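Local coordinates for transcription factor tau subunit sfc1 (Schizosaccharomyces pombe, PDB 4BJI), which forms part of the tauA domain of TFIIIC, which binds boxA promoter sites of tRNA and similar genes for transcription by RNA polymerase III, at residues Lys29-Pro33 / Leu75-Ser79; Ser102-Gln108 / Thr167-Arg171; Gly130-Pro135 / Leu189-Pro195. All blocks are in the same frame, centred on the assembly; numbering follows the deposited sequence. Where two conformers were deposited one is given.

Interaction 1 (Lys29-Pro33 / Leu75-Ser79); sequences KLGEP and LPYLS
Tyr77 OH donates a short hydrogen bond to Gly31 O, 2.6 Å long, the one polar link between the two segments. The hydroxyl comes in at a C=O...O angle of 147°, tilted 33° out of the carbonyl plane, while Gly31 O itself lies at the edge of the phenol ring, near its plane. Two apolar side chains sandwich that ring. Leu30 CD1 sits almost centrally over one face as a CH-pi contact, 4.3 Å from the ring centroid. Pro33 CG lies over the opposite face, offset toward the rim, and Pro33 CB is 3.8 Å from Tyr77 CZ. Leucine and proline suit these places because both offer only C-H groups to a flat ring, and the stiff proline holds its position with little freedom. The ring comes between Leu30 and Pro33 because CG stands anti to the carbonyl carbon (chi1 -76°), which carries the hydroxyl across to Gly31. Leu30 also touches Pro76, the residue before Tyr77: Leu30 CD1 is 4.0 Å from Pro76 CB. In this DNA-binding domain of a longer protein, the order of helices and strands is consistent with a winged helix, as expected of its helix-turn-helix family. Here the loop running into helix 35-50 is pinned to the turn between helix 71-74 and strand 79-82, with Tyr77 also resting on Ile41 and Pro33 on Gln38 of helix 35-50.

Interaction 2 (Ser102-Gln108 / Thr167-Arg171); sequences SNAAAYQ and TGWYR
Trp169 CB rests 3.8 Å from Ala105 CB, and from there the indole runs out along the 3-10 segment 102-106. CD1 next approaches Ala105 N, at 3.6 Å, while NE1 donates a hydrogen bond to Pro98 O, outside the two segments. Beyond, the six-membered ring lies beneath Ser102, whose CA stands over the face as a CH-pi contact, 3.7 Å from the ring centroid and 20° off the normal; at the far rim, CZ3 meets Ser102 CB. The small Ser102 and Ala105 let the broad indole come this close. Gln108 works on the backbone of the type II' turn from Thr167 to Tyr170: its OE1 accepts from Trp169 N in a nearly straight bond (2.8 Å, 174°), and its NE2 donates to Thr167 O at 3.0 Å. Tyr170 N reaches that same oxygen from the other face of its plane. Gly168 fits because of its positive phi, and because a side chain there would strike Gln108 OE1. One buried amide thus satisfies both a backbone donor and a backbone acceptor, probably fixing its flip: turned over, it would set NE2 against an N-H and OE1 against a carbonyl.

Interaction 3 (Gly130-Pro135 / Leu189-Pro195); sequences GKTLFP and LIEGEMP
Leu189 spreads its two methyls under the backbone of the 130-135 loop, CD1 lying 3.8 Å from Gly130 C and CD2 3.7 Å from Lys131 C. It lies at the C-terminal end of helix 172-189, where Gly192 at positive phi completes a Schellman motif. Leu189 O is gripped twice: Gly192 N donates from one face of the carbonyl plane, closing a type I turn, and Phe134 N donates from the opposite face at 2.9 Å. The loop is thereby tied directly to the helix end. With its CG anti to the carbonyl carbon (chi1 -62°), Leu189 sends its branches along the loop, while CB, nearer the backbone, packs 3.8 Å from Pro135 CD. The rigid Pro135 ring also meets Ile190 CG2 through its CG. An alanine in place of Leu189 would keep that CB contact but would probably open a gap beneath Gly130 and Lys131 and leave Leu133 CD2 without its apolar partner on this side. Leu133 suits its place because CD2 reaches both Leu189 CD2, at 3.9 Å, and Gly192 C. Phe134 brings CE1 to 3.3 Å from Gly192 CA, with Ile190 O at the ring edge. Gly192 leaves space for the ring, since a CB would collide with Phe134 CZ, and at Gly192's backbone angles a CB would also be jammed against the carbonyl oxygen of Glu191. At the other end of the contact, Pro195 CG closes on Gly130 O at 3.6 Å.

In the fold
From the N terminus, interaction 1 is the first to close: it ties the loop before helix 35-50 to the turn that enters strand 79-82, enclosing helices and a strand of the probable winged-helix part. Interaction 2 opens only afterwards and joins residues 102-108, between strands 90-93 and 109-111, to the turn just ahead of helix 172-189. Interaction 3 begins inside the span of interaction 2 and ends beyond it, so these two cross. It fastens the loop between strands 109-111 and 139-141 to the far end of helix 172-189. Interactions 2 and 3 therefore hold opposite ends of one helix, their centres about 26 Å apart, while interactions 1 and 3 lie on opposite sides of the chain's centre.

Interaction 1 (Lys29-Pro33 / Leu75-Ser79)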
# COMPACT_ATOMS: atom_id res chain seq x y z
N LYS A 29 -16.06 5.90 -20.40
CA LYS A 29 -17.33 6.45 -19.92
C LYS A 29 -17.19 7.74 -19.10
O LYS A 29 -18.17 8.47 -18.93
CB LYS A 29 -18.12 5.39 -19.14
CG LYS A 29 -18.82 4.39 -20.06
CD LYS A 29 -19.63 3.34 -19.31
CE LYS A 29 -20.32 2.38 -20.30
NZ LYS A 29 -21.08 1.28 -19.63
N LEU A 30 -15.98 8.04 -18.61
CA LEU A 30 -15.76 9.28 -17.88
C LEU A 30 -15.82 10.52 -18.79
O LEU A 30 -15.20 10.55 -19.86
CB LEU A 30 -14.42 9.25 -17.17
CG LEU A 30 -14.42 8.44 -15.88
CD1 LEU A 30 -12.97 8.30 -15.42
CD2 LEU A 30 -15.21 9.11 -14.79
N GLY A 31 -16.58 11.53 -18.35
CA GLY A 31 -16.60 12.82 -19.03
C GLY A 31 -15.78 13.83 -18.26
O GLY A 31 -15.01 13.47 -17.37
N GLU A 32 -15.92 15.11 -18.58
CA GLU A 32 -15.19 16.14 -17.86
C GLU A 32 -15.75 16.33 -16.46
O GLU A 32 -16.95 16.39 -16.26
CB GLU A 32 -15.21 17.46 -18.64
CG GLU A 32 -14.58 17.33 -20.02
CD GLU A 32 -13.16 16.78 -19.97
OE1 GLU A 32 -12.38 17.26 -19.12
OE2 GLU A 32 -12.84 15.88 -20.77
N PRO A 33 -14.87 16.41 -15.46
CA PRO A 33 -15.29 16.53 -14.06
C PRO A 33 -15.65 17.96 -13.72
O PRO A 33 -15.22 18.89 -14.39
CB PRO A 33 -14.04 16.11 -13.29
CG PRO A 33 -12.91 16.56 -14.18
CD PRO A 33 -13.41 16.43 -15.60
N LEU A 75 -9.71 9.83 -8.39
CA LEU A 75 -8.67 8.82 -8.66
C LEU A 75 -8.80 8.19 -10.05
O LEU A 75 -7.79 7.98 -10.71
CB LEU A 75 -8.62 7.76 -7.56
CG LEU A 75 -7.89 8.23 -6.29
CD1 LEU A 75 -8.21 7.41 -5.08
CD2 LEU A 75 -6.38 8.29 -6.52
N PRO A 76 -10.03 7.90 -10.52
CA PRO A 76 -10.16 7.24 -11.82
C PRO A 76 -9.71 8.08 -13.01
O PRO A 76 -9.56 7.58 -14.14
CB PRO A 76 -11.68 6.95 -11.90
CG PRO A 76 -12.09 6.78 -10.51
CD PRO A 76 -11.33 7.87 -9.80
N TYR A 77 -9.49 9.37 -12.78
CA TYR A 77 -8.96 10.22 -13.83
C TYR A 77 -7.46 10.11 -14.04
O TYR A 77 -6.94 10.55 -15.05
CB TYR A 77 -9.32 11.70 -13.57
CG TYR A 77 -10.76 12.03 -13.88
CD1 TYR A 77 -11.76 11.87 -12.93
CD2 TYR A 77 -11.13 12.44 -15.15
CE1 TYR A 77 -13.10 12.15 -13.24
CE2 TYR A 77 -12.46 12.71 -15.46
CZ TYR A 77 -13.41 12.56 -14.50
OH TYR A 77 -14.73 12.85 -14.83
N LEU A 78 -6.77 9.49 -13.07
CA LEU A 78 -5.31 9.42 -13.07
C LEU A 78 -4.72 8.04 -12.85
O LEU A 78 -3.53 7.86 -13.06
CB LEU A 78 -4.74 10.31 -11.97
CG LEU A 78 -5.09 11.79 -12.05
CD1 LEU A 78 -4.57 12.48 -10.82
CD2 LEU A 78 -4.54 12.42 -13.32
N SER A 79 -5.52 7.09 -12.37
CA SER A 79 -4.98 5.85 -11.84
C SER A 79 -5.95 4.70 -12.02
O SER A 79 -7.14 4.93 -12.24
CB SER A 79 -4.63 6.02 -10.35
OG SER A 79 -5.80 6.19 -9.55

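Interaction 2 (Ser102-Gln108 / Thr167-Arg171)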
# COMPACT_ATOMS: atom_id res chain seq x y z
N SER A 102 11.53 -3.28 -10.46
CA SER A 102 11.80 -3.76 -9.10
C SER A 102 11.85 -2.64 -8.06
O SER A 102 11.73 -2.91 -6.87
CB SER A 102 13.03 -4.61 -9.03
OG SER A 102 14.15 -3.84 -9.38
N ASN A 103 12.01 -1.39 -8.50
CA ASN A 103 11.90 -0.30 -7.52
C ASN A 103 10.53 -0.26 -6.87
O ASN A 103 10.38 0.31 -5.77
CB ASN A 103 12.19 1.07 -8.14
CG ASN A 103 13.62 1.23 -8.55
OD1 ASN A 103 14.53 0.67 -7.93
ND2 ASN A 103 13.84 1.99 -9.62
N ALA A 104 9.52 -0.84 -7.52
CA ALA A 104 8.18 -0.88 -6.96
C ALA A 104 8.03 -1.81 -5.76
O ALA A 104 6.98 -1.81 -5.12
CB ALA A 104 7.18 -1.24 -8.03
N ALA A 105 9.08 -2.58 -5.42
CA ALA A 105 9.08 -3.29 -4.16
C ALA A 105 8.78 -2.34 -2.99
O ALA A 105 8.14 -2.76 -2.02
CB ALA A 105 10.46 -3.94 -3.94
N ALA A 106 9.18 -1.09 -3.10
CA ALA A 106 8.94 -0.12 -2.04
C ALA A 106 7.46 0.26 -1.86
O ALA A 106 7.07 0.84 -0.85
CB ALA A 106 9.74 1.13 -2.33
N TYR A 107 6.62 -0.06 -2.86
CA TYR A 107 5.23 0.36 -2.87
C TYR A 107 4.28 -0.80 -2.63
O TYR A 107 3.06 -0.61 -2.60
CB TYR A 107 4.87 1.05 -4.19
CG TYR A 107 5.80 2.18 -4.54
CD1 TYR A 107 6.12 3.12 -3.59
CD2 TYR A 107 6.42 2.23 -5.77
CE1 TYR A 107 7.02 4.15 -3.89
CE2 TYR A 107 7.30 3.23 -6.08
CZ TYR A 107 7.59 4.16 -5.14
OH TYR A 107 8.49 5.17 -5.51
N GLN A 108 4.81 -2.01 -2.45
CA GLN A 108 3.95 -3.16 -2.17
C GLN A 108 3.12 -2.94 -0.92
O GLN A 108 3.56 -2.27 0.02
CB GLN A 108 4.76 -4.45 -2.03
CG GLN A 108 5.34 -4.89 -3.35
CD GLN A 108 6.05 -6.22 -3.36
OE1 GLN A 108 7.03 -6.37 -4.12
NE2 GLN A 108 5.60 -7.18 -2.57
N THR A 167 3.89 -12.53 -3.40
CA THR A 167 4.89 -11.84 -2.59
C THR A 167 5.62 -10.73 -3.36
O THR A 167 6.49 -10.04 -2.80
CB THR A 167 5.95 -12.79 -2.03
OG1 THR A 167 6.78 -13.30 -3.09
CG2 THR A 167 5.30 -13.96 -1.32
N GLY A 168 5.25 -10.53 -4.62
CA GLY A 168 5.87 -9.49 -5.43
C GLY A 168 7.36 -9.69 -5.54
O GLY A 168 7.85 -10.78 -5.91
N TRP A 169 8.12 -8.64 -5.27
CA TRP A 169 9.57 -8.68 -5.48
C TRP A 169 10.34 -9.31 -4.31
O TRP A 169 11.57 -9.41 -4.37
CB TRP A 169 10.05 -7.26 -5.72
CG TRP A 169 9.57 -6.68 -7.02
CD1 TRP A 169 8.61 -5.72 -7.22
CD2 TRP A 169 10.07 -7.03 -8.32
NE1 TRP A 169 8.47 -5.47 -8.57
CE2 TRP A 169 9.37 -6.24 -9.26
CE3 TRP A 169 11.05 -7.91 -8.77
CZ2 TRP A 169 9.62 -6.33 -10.62
CZ3 TRP A 169 11.30 -7.98 -10.13
CH2 TRP A 169 10.56 -7.20 -11.04
N TYR A 170 9.63 -9.77 -3.28
CA TYR A 170 10.28 -10.29 -2.08
C TYR A 170 10.28 -11.81 -2.04
O TYR A 170 9.26 -12.46 -2.33
CB TYR A 170 9.60 -9.77 -0.80
CG TYR A 170 9.71 -8.28 -0.71
CD1 TYR A 170 10.94 -7.68 -0.43
CD2 TYR A 170 8.61 -7.48 -0.87
CE1 TYR A 170 11.04 -6.29 -0.35
CE2 TYR A 170 8.70 -6.08 -0.77
CZ TYR A 170 9.94 -5.51 -0.54
OH TYR A 170 10.07 -4.13 -0.45
N ARG A 171 11.42 -12.38 -1.68
CA ARG A 171 11.55 -13.81 -1.46
C ARG A 171 10.52 -14.26 -0.42
O ARG A 171 10.33 -13.58 0.60
CB ARG A 171 12.99 -14.12 -1.01
CG ARG A 171 13.27 -15.59 -0.76
CD ARG A 171 14.73 -15.72 -0.40
NE ARG A 171 14.97 -15.30 0.97
CZ ARG A 171 15.63 -14.23 1.36
NH1 ARG A 171 16.18 -13.42 0.44
NH2 ARG A 171 15.79 -13.93 2.69

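Interaction 3 (Gly130-Pro135 / Leu189-Pro195)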
# COMPACT_ATOMS: atom_id res chain seq x y z
N GLY A 130 5.12 0.40 14.70
CA GLY A 130 5.25 -0.64 15.72
C GLY A 130 4.88 -0.24 17.10
O GLY A 130 5.04 -1.05 18.03
N LYS A 131 4.40 0.99 17.30
CA LYS A 131 4.17 1.45 18.66
C LYS A 131 2.96 2.33 18.86
O LYS A 131 2.48 2.47 20.00
CB LYS A 131 5.41 2.15 19.23
CG LYS A 131 5.93 3.29 18.43
CD LYS A 131 7.18 3.85 19.13
CE LYS A 131 7.76 5.05 18.42
NZ LYS A 131 8.93 5.58 19.20
N THR A 132 2.44 2.94 17.82
CA THR A 132 1.26 3.77 18.02
C THR A 132 -0.00 2.89 18.22
O THR A 132 -0.30 1.98 17.45
CB THR A 132 1.12 4.81 16.89
OG1 THR A 132 2.26 5.69 16.91
CG2 THR A 132 -0.11 5.65 17.13
N LEU A 133 -0.71 3.12 19.34
CA LEU A 133 -1.84 2.26 19.71
C LEU A 133 -3.10 2.49 18.85
O LEU A 133 -3.30 3.56 18.30
CB LEU A 133 -2.20 2.47 21.17
CG LEU A 133 -1.07 2.24 22.17
CD1 LEU A 133 -1.58 2.57 23.60
CD2 LEU A 133 -0.51 0.83 22.10
N PHE A 134 -3.94 1.46 18.78
CA PHE A 134 -5.24 1.57 18.15
C PHE A 134 -5.20 2.04 16.70
O PHE A 134 -5.96 2.92 16.29
CB PHE A 134 -6.15 2.51 18.97
CG PHE A 134 -6.17 2.19 20.44
CD1 PHE A 134 -6.57 0.95 20.89
CD2 PHE A 134 -5.80 3.15 21.38
CE1 PHE A 134 -6.60 0.64 22.24
CE2 PHE A 134 -5.82 2.85 22.75
CZ PHE A 134 -6.22 1.59 23.16
N PRO A 135 -4.30 1.46 15.90
CA PRO A 135 -4.34 1.81 14.49
C PRO A 135 -5.63 1.33 13.84
O PRO A 135 -6.10 0.24 14.16
CB PRO A 135 -3.11 1.09 13.93
CG PRO A 135 -2.92 -0.08 14.79
CD PRO A 135 -3.31 0.43 16.19
N LEU A 189 -1.18 -3.80 19.41
CA LEU A 189 -1.49 -2.38 19.27
C LEU A 189 -3.01 -2.14 19.22
O LEU A 189 -3.50 -1.17 19.80
CB LEU A 189 -0.81 -1.82 18.01
CG LEU A 189 0.74 -1.90 18.04
CD1 LEU A 189 1.30 -1.59 16.69
CD2 LEU A 189 1.32 -0.93 19.12
N ILE A 190 -3.75 -3.01 18.52
CA ILE A 190 -5.20 -2.80 18.42
C ILE A 190 -5.89 -3.05 19.76
O ILE A 190 -7.00 -2.56 19.98
CB ILE A 190 -5.85 -3.65 17.30
CG1 ILE A 190 -5.78 -5.13 17.63
CG2 ILE A 190 -5.21 -3.35 15.94
CD1 ILE A 190 -6.44 -6.00 16.57
N GLU A 191 -5.23 -3.80 20.66
CA GLU A 191 -5.76 -4.03 22.02
C GLU A 191 -5.31 -2.97 23.03
O GLU A 191 -5.67 -3.03 24.20
CB GLU A 191 -5.30 -5.39 22.55
CG GLU A 191 -5.93 -6.60 21.86
CD GLU A 191 -7.44 -6.61 21.99
OE1 GLU A 191 -7.96 -6.22 23.06
OE2 GLU A 191 -8.11 -7.01 21.01
N GLY A 192 -4.54 -1.99 22.57
CA GLY A 192 -3.99 -0.97 23.45
C GLY A 192 -2.77 -1.39 24.25
O GLY A 192 -2.46 -0.79 25.29
N GLU A 193 -2.05 -2.40 23.74
CA GLU A 193 -0.83 -2.90 24.38
C GLU A 193 0.42 -2.73 23.51
O GLU A 193 0.37 -2.84 22.29
CB GLU A 193 -1.00 -4.39 24.73
CG GLU A 193 -2.18 -4.58 25.67
CD GLU A 193 -2.50 -6.02 25.99
OE1 GLU A 193 -2.03 -6.93 25.28
OE2 GLU A 193 -3.25 -6.23 26.98
N MSE A 194 1.56 -2.47 24.15
CA MSE A 194 2.83 -2.47 23.45
C MSE A 194 3.24 -3.90 23.15
O MSE A 194 3.10 -4.79 24.00
CB MSE A 194 3.91 -1.78 24.28
CG MSE A 194 3.80 -0.27 24.27
SE MSE A 194 4.05 0.45 22.46
CE MSE A 194 5.79 -0.24 22.13
N PRO A 195 3.72 -4.14 21.94
CA PRO A 195 4.18 -5.49 21.60
C PRO A 195 5.30 -5.91 22.54
O PRO A 195 6.09 -5.07 22.96
CB PRO A 195 4.68 -5.36 20.15
CG PRO A 195 3.98 -4.15 19.62
CD PRO A 195 3.75 -3.23 20.78